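Local coordinates for protein aminopentol aminotransferase (Sphingopyxis macrogoltabida, PDB 6HBS) that catalyses the pyridoxal-phosphate-dependent deamination of aminopentol (hydrolysed fumonisin B1) to its 2-keto form, with pyruvate as the preferred amino acceptor, at residues A[139-142]-A[143-146]; A[162-166]-A[167-171]; A[300-303]-A[304-307]; A[16-20]-A[21-25]; A[40-44]-A[45-49]. One frame throughout, in Å; residues are numbered along the deposited sequence.

Interaction 1: residues A[139-142]-A[143-146]; sequences LCAK and GAYH. With PLP (pyridoxal-5'-phosphate), chain C.
The imidazole of His146 has Cys140 SG set obliquely against it, 4.1 Å from CD2, and a water in the ring plane at its NE2 edge; Phe193 meets the same ring edge-to-face. A second flat group, the phenol of Tyr145, turns an edge to the pyridoxal phosphate, its CE2 3.8 Å from PLP C4. Both rings follow a type II beta turn, Ala141 to Ala144, that carries the chain from the end of strand 137-141 to the cofactor in this class-III aminotransferase. Ala144 N closes the turn on Ala141 O at 3.0 Å, reaching it from above the carbonyl plane, and the two alanine CB atoms pack 3.9 Å apart. Gly143 takes the second corner with a positive phi (75°) that favours glycine. His146 CG stands anti to its carbonyl carbon (chi1 -68°), which swings the ring back toward the strand while ND1 bonds to Asp230, another pocket residue. The in-plane water ties His146 NE2, 2.7 Å away, to Ala141 N, 3.0 Å from it.

Interaction 2: residues A[162-166]-A[167-171]; sequences SDRVH and VAYYT
A type I beta turn from Arg164 to Val167 feeds the chain into strand 167-170, one of the two outermost strands of the large mixed sheet within this chain. Its closing bond runs from Val167 N to Arg164 O, 3.1 Å with an N-H...O angle of 160°, the donor standing above the carbonyl plane. A water 2.7 Å from Arg164 O donates to that same oxygen and to Val167 O, and so bridges the first and last residues of the turn. Val167 CG2 projects beside its backbone N (CG1 takes the place anti to it, chi1 -177°), and this brings CG2 alongside Arg164 CB at 4.0 Å. From there the arginine chain passes Tyr169, its CD 4.3 Å from the phenol OH, and the guanidinium bonds through NH2 to the backbone oxygens of Pro150 and Thr153. Val165 and His166, at the two corners, pack on Ser162 of the second subunit. This is a water-bridged type I turn entering an edge strand beside the second subunit.

Interaction 3: residues A[300-303]-A[304-307]; sequences ETLR and IIRE
Arg303 leaves helix 292-307 with CG anti to the backbone N (chi1 -178°) and then folds at chi3 (59°), which lays its guanidinium between Glu300, one turn back, and Glu307, one turn on. Side-on, it grips Glu300 with two nitrogens: Arg303 NE meets Glu300 OE1 at 3.2 Å and Arg303 NH2 meets Glu300 OE2 at 2.7 Å, both acceptors lying in the guanidinium plane. Arg303 NH1 bonds Glu307 OE1 at 3.0 Å, again in plane, the two flat groups turned 54° apart. Ile304 CG1 lies over one face of the guanidinium, 3.5 Å from Arg303 NH2. Bending likewise at chi3, Arg306 curls back until Arg303 CA sits over one face of its guanidinium, 3.4 Å from Arg306 NH1. Leu302 CD2 and Ile305 CD1 touch at 4.2 Å, and both residues pack on Met105 of helix 94-105. The N atoms of Ile304, Ile305 and Arg306 bond to the oxygens four residues back, Glu307 N only weakly. One arginine paired at i-3 and i+4 makes a helical salt-bridge network.

Interaction 4: residues A[16-20]-A[21-25]; sequences RVIPG and GMYGH
Gly21 N donates to Ile18 O at 2.8 Å with an N-H...O angle of 163°, approaching from above the carbonyl plane and drawing the chain into a tight reversal. Pro19 and Gly20 form the corners of this type II beta turn from Ile18 to Gly21. Gly20 and Gly21 both have positive phi, which favours glycine. With Ile18 CG1 beside the backbone N (chi1 -58°), CG2 falls anti to it and lies against the Gly21-Met22 peptide, 3.7 Å from Met22 N. The same Ile18 methyl meets the edge of the Tyr23 ring in its plane, 3.9 Å from CD2. The turn follows directly on helix 5-17, with Ile18 the first residue to leave helical geometry, and it lies against the second subunit. Ile18 packs on Ala99 and Pro19 on Trp111 of the second subunit, while Tyr23 OH bonds to Phe114 O of that subunit. Met22 brings its SD to the N-H of the next residue, where it accepts a weak hydrogen bond from Tyr23 N at 3.6 Å.

Interaction 5: residues A[40-44]-A[45-49]; sequences RRALG and ARIWD
The guanidinium of Arg41 lies flat on the indole of Trp48, planes 14° apart, a cation-pi stack. Arg41 CZ sits 3.6 Å from the centroid of the Trp48 five-membered ring, Arg41 NH1 covers the middle of the indole, and Arg41 NH2 comes 3.3 Å from Trp48 NE1 as a face contact between two donors. Arg41 CG lies between backbone N and carbonyl carbon (chi1 59°), and the straight chain beyond carries the flat group over the ring; Glu52 OE2 salt-bridges Arg41 NE. Trp48 CZ3 meets Leu43 CB at 4.0 Å. Beneath, Trp48 N bonds Arg41 O at 2.9 Å and Arg40 N bonds Trp48 O at 2.8 Å, so Arg40 and Arg41 both face Trp48 in a classic beta bulge. A type II' turn cornered by Gly44 and Ala45 closes the hairpin. Strand 39-43 is outermost in its four-stranded sheet within this chain, strand 46-49 runs between it and strand 54-57, and Leu84 of the second subunit packs on both Arg40 and Arg41.

How the interactions relate
Interactions 1 and 2 share one sheet: strands 137-141 and 167-170 lie side by side, joined by Cys140 N to Ala168 O and Lys142 N to Tyr170 O, both 2.9 Å, with centres about 9 Å apart. Each couples a strand end to a water-bridged turn, but interaction 1 leads inward to the cofactor while interaction 2 lies at the surface. Interaction 3, about 30 Å from interaction 1 between centres, belongs to a helix, buried and apolar on one side, ionic on the other. Interaction 4 is largely buried and relies on glycine geometry and packing; interaction 5 pairs a cation with an indole on a separate sheet. Interactions 1, 2, 4 and 5 touch the second subunit; interaction 3 does not.

Interaction 1: residues A[139-142]-A[143-146]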
loop_
_atom_site.group_PDB
_atom_site.type_symbol
_atom_site.label_atom_id
_atom_site.label_comp_id
_atom_site.label_asym_id
_atom_site.label_seq_id
_atom_site.Cartn_x
_atom_site.Cartn_y
_atom_site.Cartn_z
ATOM N N LEU A 139 22.017 -5.890 5.530
ATOM C CA LEU A 139 22.800 -4.770 6.097
ATOM C C LEU A 139 22.118 -3.430 5.794
ATOM O O LEU A 139 21.931 -3.094 4.621
ATOM C CB LEU A 139 24.210 -4.793 5.514
ATOM C CG LEU A 139 25.054 -6.022 5.875
ATOM C CD1 LEU A 139 26.463 -5.906 5.307
ATOM C CD2 LEU A 139 25.048 -6.265 7.366
ATOM N N CYS A 140 21.833 -2.649 6.838
ATOM C CA CYS A 140 21.270 -1.298 6.678
ATOM C C CYS A 140 22.142 -0.314 7.471
ATOM O O CYS A 140 22.849 -0.709 8.401
ATOM C CB CYS A 140 19.825 -1.245 7.171
ATOM S SG CYS A 140 18.748 -2.381 6.252
ATOM N N ALA A 141 22.122 0.952 7.054
ATOM C CA ALA A 141 22.804 2.029 7.756
ATOM C C ALA A 141 22.035 2.343 9.037
ATOM O O ALA A 141 20.794 2.402 9.010
ATOM C CB ALA A 141 22.863 3.237 6.850
ATOM N N LYS A 142 22.757 2.566 10.153
ATOM C CA LYS A 142 22.160 3.024 11.393
ATOM C C LYS A 142 21.342 4.293 11.127
ATOM O O LYS A 142 21.840 5.229 10.496
ATOM C CB LYS A 142 23.211 3.435 12.432
ATOM C CG LYS A 142 23.983 2.295 13.054
ATOM C CD LYS A 142 25.177 2.750 13.910
ATOM C CE LYS A 142 26.076 1.593 14.315
ATOM N NZ LYS A 142 26.929 1.143 13.181
ATOM N N GLY A 143 20.091 4.281 11.581
ATOM C CA GLY A 143 19.151 5.405 11.475
ATOM C C GLY A 143 18.572 5.605 10.073
ATOM O O GLY A 143 17.880 6.569 9.866
ATOM N N ALA A 144 18.867 4.745 9.097
ATOM C CA ALA A 144 18.314 4.929 7.762
ATOM C C ALA A 144 16.848 4.469 7.735
ATOM O O ALA A 144 16.530 3.386 8.210
ATOM C CB ALA A 144 19.122 4.193 6.745
ATOM N N TYR A 145 15.978 5.310 7.160
ATOM C CA TYR A 145 14.546 5.017 7.026
ATOM C C TYR A 145 14.282 4.289 5.699
ATOM O O TYR A 145 14.545 4.835 4.632
ATOM C CB TYR A 145 13.723 6.308 7.127
ATOM C CG TYR A 145 12.234 6.069 7.163
ATOM C CD1 TYR A 145 11.600 5.824 8.365
ATOM C CD2 TYR A 145 11.460 6.061 5.997
ATOM C CE1 TYR A 145 10.236 5.585 8.421
ATOM C CE2 TYR A 145 10.087 5.826 6.043
ATOM C CZ TYR A 145 9.476 5.603 7.265
ATOM O OH TYR A 145 8.138 5.352 7.389
ATOM N N HIS A 146 13.761 3.053 5.794
ATOM C CA HIS A 146 13.410 2.236 4.646
ATOM C C HIS A 146 11.917 1.889 4.618
ATOM O O HIS A 146 11.481 1.134 3.760
ATOM C CB HIS A 146 14.274 0.973 4.599
ATOM C CG HIS A 146 15.705 1.254 4.303
ATOM N ND1 HIS A 146 16.097 1.841 3.117
ATOM C CD2 HIS A 146 16.829 1.012 5.015
ATOM C CE1 HIS A 146 17.417 1.967 3.128
ATOM N NE2 HIS A 146 17.890 1.451 4.270
HETATM N N1 PLP C . 12.275 4.402 1.797
HETATM C C2 PLP C . 12.580 5.716 1.872
HETATM C C2A PLP C . 13.985 6.214 1.627
HETATM C C3 PLP C . 11.514 6.680 2.125
HETATM O O3 PLP C . 11.780 8.001 2.194
HETATM C C4 PLP C . 10.127 6.191 2.302
HETATM C C4A PLP C . 9.063 7.202 2.540
HETATM C C5 PLP C . 9.937 4.710 2.260
HETATM C C6 PLP C . 11.033 3.902 1.981
HETATM C C5A PLP C . 8.571 4.052 2.447
HETATM O O4P PLP C . 7.606 4.542 1.482
HETATM P P PLP C . 6.082 4.532 2.005
HETATM O O1P PLP C . 5.941 5.536 3.058
HETATM O O2P PLP C . 5.883 3.153 2.566
HETATM O O3P PLP C . 5.346 4.859 0.724
HETATM O O HOH W 1 20.544 1.626 4.619
HETATM O O HOH W 2 18.186 1.240 8.812
#

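Interaction 2: residues A[162-166]-A[167-171]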
loop_
_atom_site.group_PDB
_atom_site.type_symbol
_atom_site.label_atom_id
_atom_site.label_comp_id
_atom_site.label_asym_id
_atom_site.label_seq_id
_atom_site.Cartn_x
_atom_site.Cartn_y
_atom_site.Cartn_z
ATOM N N SER A 162 12.751 -10.515 17.398
ATOM C CA SER A 162 12.737 -11.519 16.351
ATOM C C SER A 162 12.358 -10.898 14.988
ATOM O O SER A 162 12.724 -11.428 13.941
ATOM C CB SER A 162 11.834 -12.683 16.712
ATOM O OG SER A 162 10.465 -12.278 16.875
ATOM N N ASP A 163 11.669 -9.760 14.998
ATOM C CA ASP A 163 11.261 -9.095 13.724
ATOM C C ASP A 163 12.477 -8.590 12.926
ATOM O O ASP A 163 12.360 -8.357 11.727
ATOM C CB ASP A 163 10.293 -7.942 14.009
ATOM C CG ASP A 163 8.923 -8.369 14.513
ATOM O OD1 ASP A 163 8.478 -9.463 14.138
ATOM O OD2 ASP A 163 8.318 -7.600 15.315
ATOM N N ARG A 164 13.615 -8.346 13.597
ATOM C CA ARG A 164 14.787 -7.754 12.943
ATOM C C ARG A 164 16.102 -8.389 13.435
ATOM O O ARG A 164 17.174 -7.765 13.345
ATOM C CB ARG A 164 14.799 -6.235 13.162
ATOM C CG ARG A 164 14.588 -5.833 14.612
ATOM C CD ARG A 164 14.416 -4.353 14.711
ATOM N NE ARG A 164 13.246 -3.805 14.027
ATOM C CZ ARG A 164 13.002 -2.502 14.012
ATOM N NH1 ARG A 164 13.872 -1.700 14.605
ATOM N NH2 ARG A 164 11.915 -2.003 13.453
ATOM N N VAL A 165 16.048 -9.654 13.859
ATOM C CA VAL A 165 17.222 -10.324 14.417
ATOM C C VAL A 165 18.279 -10.524 13.321
ATOM O O VAL A 165 19.456 -10.601 13.627
ATOM C CB VAL A 165 16.843 -11.656 15.122
ATOM C CG1 VAL A 165 16.255 -12.693 14.168
ATOM C CG2 VAL A 165 18.036 -12.252 15.884
ATOM N N HIS A 166 17.864 -10.600 12.046
ATOM C CA HIS A 166 18.796 -10.812 10.939
ATOM C C HIS A 166 18.931 -9.540 10.088
ATOM O O HIS A 166 19.179 -9.623 8.915
ATOM C CB HIS A 166 18.390 -12.046 10.115
ATOM C CG HIS A 166 18.637 -13.316 10.857
ATOM N ND1 HIS A 166 19.919 -13.679 11.269
ATOM C CD2 HIS A 166 17.794 -14.257 11.335
ATOM C CE1 HIS A 166 19.839 -14.826 11.944
ATOM N NE2 HIS A 166 18.550 -15.192 12.011
ATOM N N VAL A 167 18.784 -8.381 10.716
ATOM C CA VAL A 167 19.181 -7.092 10.154
ATOM C C VAL A 167 20.380 -6.624 10.975
ATOM O O VAL A 167 20.296 -6.630 12.185
ATOM C CB VAL A 167 18.051 -6.046 10.238
ATOM C CG1 VAL A 167 18.452 -4.720 9.591
ATOM C CG2 VAL A 167 16.758 -6.611 9.649
ATOM N N ALA A 168 21.460 -6.261 10.301
ATOM C CA ALA A 168 22.651 -5.733 10.962
ATOM C C ALA A 168 22.999 -4.376 10.348
ATOM O O ALA A 168 22.543 -4.065 9.265
ATOM C CB ALA A 168 23.806 -6.707 10.856
ATOM N N TYR A 169 23.854 -3.610 11.036
ATOM C CA TYR A 169 23.962 -2.176 10.765
ATOM C C TYR A 169 25.416 -1.806 10.513
ATOM O O TYR A 169 26.352 -2.472 11.029
ATOM C CB TYR A 169 23.311 -1.380 11.888
ATOM C CG TYR A 169 21.853 -1.715 12.099
ATOM C CD1 TYR A 169 20.860 -1.210 11.269
ATOM C CD2 TYR A 169 21.472 -2.596 13.097
ATOM C CE1 TYR A 169 19.525 -1.549 11.454
ATOM C CE2 TYR A 169 20.147 -2.957 13.286
ATOM C CZ TYR A 169 19.166 -2.421 12.471
ATOM O OH TYR A 169 17.866 -2.793 12.666
ATOM N N TYR A 170 25.585 -0.771 9.684
ATOM C CA TYR A 170 26.856 -0.122 9.418
ATOM C C TYR A 170 26.623 1.395 9.520
ATOM O O TYR A 170 25.481 1.847 9.550
ATOM C CB TYR A 170 27.414 -0.523 8.048
ATOM C CG TYR A 170 26.549 -0.096 6.879
ATOM C CD1 TYR A 170 25.526 -0.898 6.384
ATOM C CD2 TYR A 170 26.717 1.139 6.293
ATOM C CE1 TYR A 170 24.719 -0.487 5.332
ATOM C CE2 TYR A 170 25.932 1.566 5.234
ATOM C CZ TYR A 170 24.921 0.757 4.750
ATOM O OH TYR A 170 24.124 1.234 3.725
ATOM N N THR A 171 27.709 2.168 9.577
ATOM C CA THR A 171 27.633 3.664 9.571
ATOM C C THR A 171 27.610 4.162 8.130
ATOM O O THR A 171 28.493 3.856 7.340
ATOM C CB THR A 171 28.817 4.288 10.321
ATOM O OG1 THR A 171 28.716 3.741 11.623
ATOM C CG2 THR A 171 28.777 5.802 10.372
HETATM O O HOH W 3 19.021 -6.316 14.577
#

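Interaction 3: residues A[300-303]-A[304-307]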
loop_
_atom_site.group_PDB
_atom_site.type_symbol
_atom_site.label_atom_id
_atom_site.label_comp_id
_atom_site.label_asym_id
_atom_site.label_seq_id
_atom_site.Cartn_x
_atom_site.Cartn_y
_atom_site.Cartn_z
ATOM N N GLU A 300 2.700 8.765 -17.860
ATOM C CA GLU A 300 2.768 10.141 -18.326
ATOM C C GLU A 300 3.825 10.947 -17.541
ATOM O O GLU A 300 4.524 11.762 -18.104
ATOM C CB GLU A 300 1.392 10.766 -18.218
ATOM C CG GLU A 300 1.311 12.194 -18.714
ATOM C CD GLU A 300 1.579 12.393 -20.194
ATOM O OE1 GLU A 300 1.771 11.428 -20.892
ATOM O OE2 GLU A 300 1.625 13.541 -20.614
ATOM N N THR A 301 3.893 10.749 -16.220
ATOM C CA THR A 301 4.949 11.324 -15.383
ATOM C C THR A 301 6.331 10.903 -15.903
ATOM O O THR A 301 7.190 11.759 -16.102
ATOM C CB THR A 301 4.759 10.920 -13.921
ATOM O OG1 THR A 301 3.468 11.328 -13.475
ATOM C CG2 THR A 301 5.832 11.513 -13.043
ATOM N N LEU A 302 6.548 9.604 -16.157
ATOM C CA LEU A 302 7.828 9.160 -16.671
ATOM C C LEU A 302 8.125 9.805 -18.044
ATOM O O LEU A 302 9.293 10.106 -18.320
ATOM C CB LEU A 302 7.893 7.639 -16.784
ATOM C CG LEU A 302 7.867 6.837 -15.480
ATOM C CD1 LEU A 302 7.821 5.344 -15.778
ATOM C CD2 LEU A 302 9.043 7.181 -14.565
ATOM N N ARG A 303 7.104 10.011 -18.896
ATOM C CA ARG A 303 7.329 10.653 -20.208
ATOM C C ARG A 303 7.841 12.090 -19.990
ATOM O O ARG A 303 8.784 12.549 -20.630
ATOM C CB ARG A 303 6.064 10.623 -21.090
ATOM C CG ARG A 303 6.253 11.242 -22.478
ATOM C CD ARG A 303 4.988 11.718 -23.175
ATOM N NE ARG A 303 4.213 12.735 -22.454
ATOM C CZ ARG A 303 4.516 14.019 -22.387
ATOM N NH1 ARG A 303 5.617 14.473 -22.958
ATOM N NH2 ARG A 303 3.729 14.850 -21.736
ATOM N N ILE A 304 7.186 12.821 -19.103
ATOM C CA ILE A 304 7.570 14.160 -18.793
ATOM C C ILE A 304 9.004 14.200 -18.234
ATOM O O ILE A 304 9.769 15.116 -18.571
ATOM C CB ILE A 304 6.543 14.798 -17.863
ATOM C CG1 ILE A 304 5.212 14.986 -18.599
ATOM C CG2 ILE A 304 7.058 16.101 -17.279
ATOM C CD1 ILE A 304 4.113 15.465 -17.747
ATOM N N ILE A 305 9.382 13.199 -17.428
ATOM C CA ILE A 305 10.718 13.129 -16.848
ATOM C C ILE A 305 11.735 12.979 -17.983
ATOM O O ILE A 305 12.771 13.623 -17.965
ATOM C CB ILE A 305 10.820 11.996 -15.800
ATOM C CG1 ILE A 305 10.077 12.348 -14.504
ATOM C CG2 ILE A 305 12.254 11.564 -15.559
ATOM C CD1 ILE A 305 9.946 11.173 -13.525
ATOM N N ARG A 306 11.431 12.127 -18.968
ATOM C CA ARG A 306 12.327 11.907 -20.060
ATOM C C ARG A 306 12.376 13.130 -20.985
ATOM O O ARG A 306 13.415 13.369 -21.518
ATOM C CB ARG A 306 11.949 10.715 -20.949
ATOM C CG ARG A 306 11.903 9.359 -20.268
ATOM C CD ARG A 306 11.799 8.220 -21.268
ATOM N NE ARG A 306 10.533 8.274 -21.979
ATOM C CZ ARG A 306 9.363 7.874 -21.483
ATOM N NH1 ARG A 306 8.265 8.015 -22.202
ATOM N NH2 ARG A 306 9.303 7.282 -20.307
ATOM N N GLU A 307 11.262 13.847 -21.201
ATOM C CA GLU A 307 11.115 14.715 -22.369
ATOM C C GLU A 307 11.201 16.211 -22.048
ATOM O O GLU A 307 11.202 17.014 -22.985
ATOM C CB GLU A 307 9.810 14.431 -23.130
ATOM C CG GLU A 307 9.929 13.158 -23.947
ATOM C CD GLU A 307 8.733 12.699 -24.749
ATOM O OE1 GLU A 307 7.731 13.394 -24.780
ATOM O OE2 GLU A 307 8.820 11.609 -25.290
#

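Interaction 4: residues A[16-20]-A[21-25]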
loop_
_atom_site.group_PDB
_atom_site.type_symbol
_atom_site.label_atom_id
_atom_site.label_comp_id
_atom_site.label_asym_id
_atom_site.label_seq_id
_atom_site.Cartn_x
_atom_site.Cartn_y
_atom_site.Cartn_z
ATOM N N ARG A 16 -11.430 12.413 18.568
ATOM C CA ARG A 16 -12.483 11.474 18.975
ATOM C C ARG A 16 -12.401 10.175 18.154
ATOM O O ARG A 16 -12.599 9.104 18.716
ATOM C CB ARG A 16 -13.871 12.126 18.878
ATOM C CG ARG A 16 -14.072 13.288 19.845
ATOM C CD ARG A 16 -15.259 14.202 19.543
ATOM N NE ARG A 16 -16.536 13.570 19.847
ATOM C CZ ARG A 16 -17.041 13.415 21.072
ATOM N NH1 ARG A 16 -16.385 13.877 22.126
ATOM N NH2 ARG A 16 -18.197 12.799 21.239
ATOM N N VAL A 17 -12.093 10.255 16.856
ATOM C CA VAL A 17 -12.307 9.086 15.945
ATOM C C VAL A 17 -11.016 8.579 15.280
ATOM O O VAL A 17 -11.063 7.609 14.528
ATOM C CB VAL A 17 -13.367 9.420 14.888
ATOM C CG1 VAL A 17 -14.766 9.468 15.503
ATOM C CG2 VAL A 17 -13.032 10.689 14.124
ATOM N N ILE A 18 -9.892 9.237 15.539
ATOM C CA ILE A 18 -8.572 8.868 15.024
ATOM C C ILE A 18 -7.633 8.859 16.228
ATOM O O ILE A 18 -7.601 9.819 16.995
ATOM C CB ILE A 18 -8.103 9.805 13.890
ATOM C CG1 ILE A 18 -9.092 9.824 12.728
ATOM C CG2 ILE A 18 -6.703 9.466 13.413
ATOM C CD1 ILE A 18 -8.917 10.977 11.775
ATOM N N PRO A 19 -6.859 7.779 16.472
ATOM C CA PRO A 19 -6.001 7.725 17.654
ATOM C C PRO A 19 -5.044 8.929 17.629
ATOM O O PRO A 19 -4.273 9.109 16.677
ATOM C CB PRO A 19 -5.265 6.385 17.533
ATOM C CG PRO A 19 -6.118 5.583 16.576
ATOM C CD PRO A 19 -6.687 6.607 15.612
ATOM N N GLY A 20 -5.147 9.771 18.667
ATOM C CA GLY A 20 -4.304 10.931 18.801
ATOM C C GLY A 20 -4.640 12.041 17.818
ATOM O O GLY A 20 -3.894 12.973 17.731
ATOM N N GLY A 21 -5.756 11.935 17.076
ATOM C CA GLY A 21 -6.170 12.937 16.050
ATOM C C GLY A 21 -5.512 12.758 14.688
ATOM O O GLY A 21 -5.978 13.306 13.687
ATOM N N MET A 22 -4.390 12.035 14.654
ATOM C CA MET A 22 -3.591 11.776 13.437
ATOM C C MET A 22 -2.358 10.974 13.866
ATOM O O MET A 22 -2.101 10.843 15.038
ATOM C CB MET A 22 -3.157 13.068 12.717
ATOM C CG MET A 22 -3.809 13.238 11.342
ATOM S SD MET A 22 -3.272 11.986 10.120
ATOM C CE MET A 22 -1.651 12.651 9.738
ATOM N N TYR A 23 -1.602 10.479 12.889
ATOM C CA TYR A 23 -0.562 9.458 13.111
ATOM C C TYR A 23 0.384 9.528 11.914
ATOM O O TYR A 23 0.058 10.134 10.897
ATOM C CB TYR A 23 -1.175 8.054 13.267
ATOM C CG TYR A 23 -2.041 7.643 12.101
ATOM C CD1 TYR A 23 -1.512 7.047 10.972
ATOM C CD2 TYR A 23 -3.398 7.909 12.099
ATOM C CE1 TYR A 23 -2.305 6.698 9.892
ATOM C CE2 TYR A 23 -4.209 7.577 11.029
ATOM C CZ TYR A 23 -3.659 6.987 9.913
ATOM O OH TYR A 23 -4.457 6.719 8.840
ATOM N N GLY A 24 1.532 8.856 12.041
ATOM C CA GLY A 24 2.469 8.697 10.989
ATOM C C GLY A 24 3.186 9.998 10.675
ATOM O O GLY A 24 3.185 10.939 11.477
ATOM N N HIS A 25 3.843 10.018 9.513
ATOM C CA HIS A 25 4.851 11.012 9.177
ATOM C C HIS A 25 4.242 12.420 8.995
ATOM O O HIS A 25 4.956 13.392 9.188
ATOM C CB HIS A 25 5.677 10.571 7.955
ATOM C CG HIS A 25 4.954 10.557 6.635
ATOM N ND1 HIS A 25 4.244 9.436 6.156
ATOM C CD2 HIS A 25 4.899 11.488 5.645
ATOM C CE1 HIS A 25 3.745 9.725 4.961
ATOM N NE2 HIS A 25 4.131 10.983 4.617
#

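Interaction 5: residues A[40-44]-A[45-49]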
loop_
_atom_site.group_PDB
_atom_site.type_symbol
_atom_site.label_atom_id
_atom_site.label_comp_id
_atom_site.label_asym_id
_atom_site.label_seq_id
_atom_site.Cartn_x
_atom_site.Cartn_y
_atom_site.Cartn_z
ATOM N N ARG A 40 -7.384 21.692 2.556
ATOM C CA ARG A 40 -8.606 21.705 1.741
ATOM C C ARG A 40 -8.281 21.456 0.268
ATOM O O ARG A 40 -9.038 20.778 -0.452
ATOM C CB ARG A 40 -9.417 22.987 1.961
ATOM C CG ARG A 40 -10.880 22.817 1.558
ATOM C CD ARG A 40 -11.726 24.073 1.671
ATOM N NE ARG A 40 -11.451 24.960 0.547
ATOM C CZ ARG A 40 -12.003 24.862 -0.660
ATOM N NH1 ARG A 40 -12.881 23.900 -0.910
ATOM N NH2 ARG A 40 -11.684 25.730 -1.605
ATOM N N ARG A 41 -7.211 22.047 -0.240
ATOM C CA ARG A 41 -6.951 21.939 -1.664
ATOM C C ARG A 41 -5.481 22.246 -1.943
ATOM O O ARG A 41 -4.758 22.723 -1.075
ATOM C CB ARG A 41 -7.879 22.842 -2.496
ATOM C CG ARG A 41 -7.780 24.325 -2.165
ATOM C CD ARG A 41 -8.583 25.178 -3.117
ATOM N NE ARG A 41 -8.590 26.544 -2.605
ATOM C CZ ARG A 41 -8.149 27.620 -3.258
ATOM N NH1 ARG A 41 -7.568 27.492 -4.439
ATOM N NH2 ARG A 41 -8.340 28.828 -2.744
ATOM N N ALA A 42 -5.065 21.911 -3.168
ATOM C CA ALA A 42 -3.688 22.076 -3.592
ATOM C C ALA A 42 -3.661 22.344 -5.082
ATOM O O ALA A 42 -4.529 21.843 -5.817
ATOM C CB ALA A 42 -2.862 20.846 -3.241
ATOM N N LEU A 43 -2.628 23.088 -5.528
ATOM C CA LEU A 43 -2.429 23.405 -6.916
ATOM C C LEU A 43 -1.018 23.962 -7.139
ATOM O O LEU A 43 -0.568 24.882 -6.430
ATOM C CB LEU A 43 -3.473 24.441 -7.358
ATOM C CG LEU A 43 -3.417 24.843 -8.835
ATOM C CD1 LEU A 43 -3.837 23.675 -9.715
ATOM C CD2 LEU A 43 -4.287 26.083 -9.128
ATOM N N GLY A 44 -0.340 23.429 -8.150
ATOM C CA GLY A 44 0.995 23.886 -8.498
ATOM C C GLY A 44 1.958 23.604 -7.366
ATOM O O GLY A 44 2.174 22.439 -7.051
ATOM N N ALA A 45 2.519 24.665 -6.753
ATOM C CA ALA A 45 3.431 24.540 -5.628
ATOM C C ALA A 45 2.772 25.038 -4.340
ATOM O O ALA A 45 3.462 25.325 -3.383
ATOM C CB ALA A 45 4.709 25.303 -5.904
ATOM N N ARG A 46 1.439 25.104 -4.311
ATOM C CA ARG A 46 0.735 25.635 -3.187
ATOM C C ARG A 46 -0.235 24.609 -2.589
ATOM O O ARG A 46 -0.865 23.847 -3.303
ATOM C CB ARG A 46 -0.052 26.890 -3.603
ATOM C CG ARG A 46 0.810 28.139 -3.712
ATOM C CD ARG A 46 0.042 29.373 -4.187
ATOM N NE ARG A 46 0.850 30.593 -4.067
ATOM C CZ ARG A 46 1.954 30.834 -4.777
ATOM N NH1 ARG A 46 2.341 29.987 -5.716
ATOM N NH2 ARG A 46 2.688 31.903 -4.509
ATOM N N ILE A 47 -0.431 24.719 -1.280
ATOM C CA ILE A 47 -1.490 24.043 -0.535
ATOM C C ILE A 47 -2.277 25.109 0.215
ATOM O O ILE A 47 -1.717 26.153 0.553
ATOM C CB ILE A 47 -0.927 23.006 0.455
ATOM C CG1 ILE A 47 0.003 23.653 1.488
ATOM C CG2 ILE A 47 -0.261 21.885 -0.295
ATOM C CD1 ILE A 47 0.831 22.657 2.315
ATOM N N TRP A 48 -3.544 24.805 0.513
ATOM C CA TRP A 48 -4.417 25.629 1.339
ATOM C C TRP A 48 -4.919 24.787 2.511
ATOM O O TRP A 48 -5.389 23.653 2.290
ATOM C CB TRP A 48 -5.612 26.130 0.526
ATOM C CG TRP A 48 -5.328 27.200 -0.489
ATOM C CD1 TRP A 48 -5.632 28.520 -0.342
ATOM C CD2 TRP A 48 -4.770 27.065 -1.807
ATOM N NE1 TRP A 48 -5.282 29.218 -1.457
ATOM C CE2 TRP A 48 -4.746 28.359 -2.374
ATOM C CE3 TRP A 48 -4.253 26.011 -2.555
ATOM C CZ2 TRP A 48 -4.215 28.619 -3.629
ATOM C CZ3 TRP A 48 -3.738 26.257 -3.808
ATOM C CH2 TRP A 48 -3.727 27.550 -4.345
ATOM N N ASP A 49 -4.821 25.330 3.721
ATOM C CA ASP A 49 -5.275 24.656 4.917
ATOM C C ASP A 49 -6.804 24.731 4.970
ATOM O O ASP A 49 -7.441 25.324 4.050
ATOM C CB ASP A 49 -4.579 25.206 6.161
ATOM C CG ASP A 49 -4.868 26.659 6.521
ATOM O OD1 ASP A 49 -5.907 27.223 6.063
ATOM O OD2 ASP A 49 -4.055 27.196 7.271
#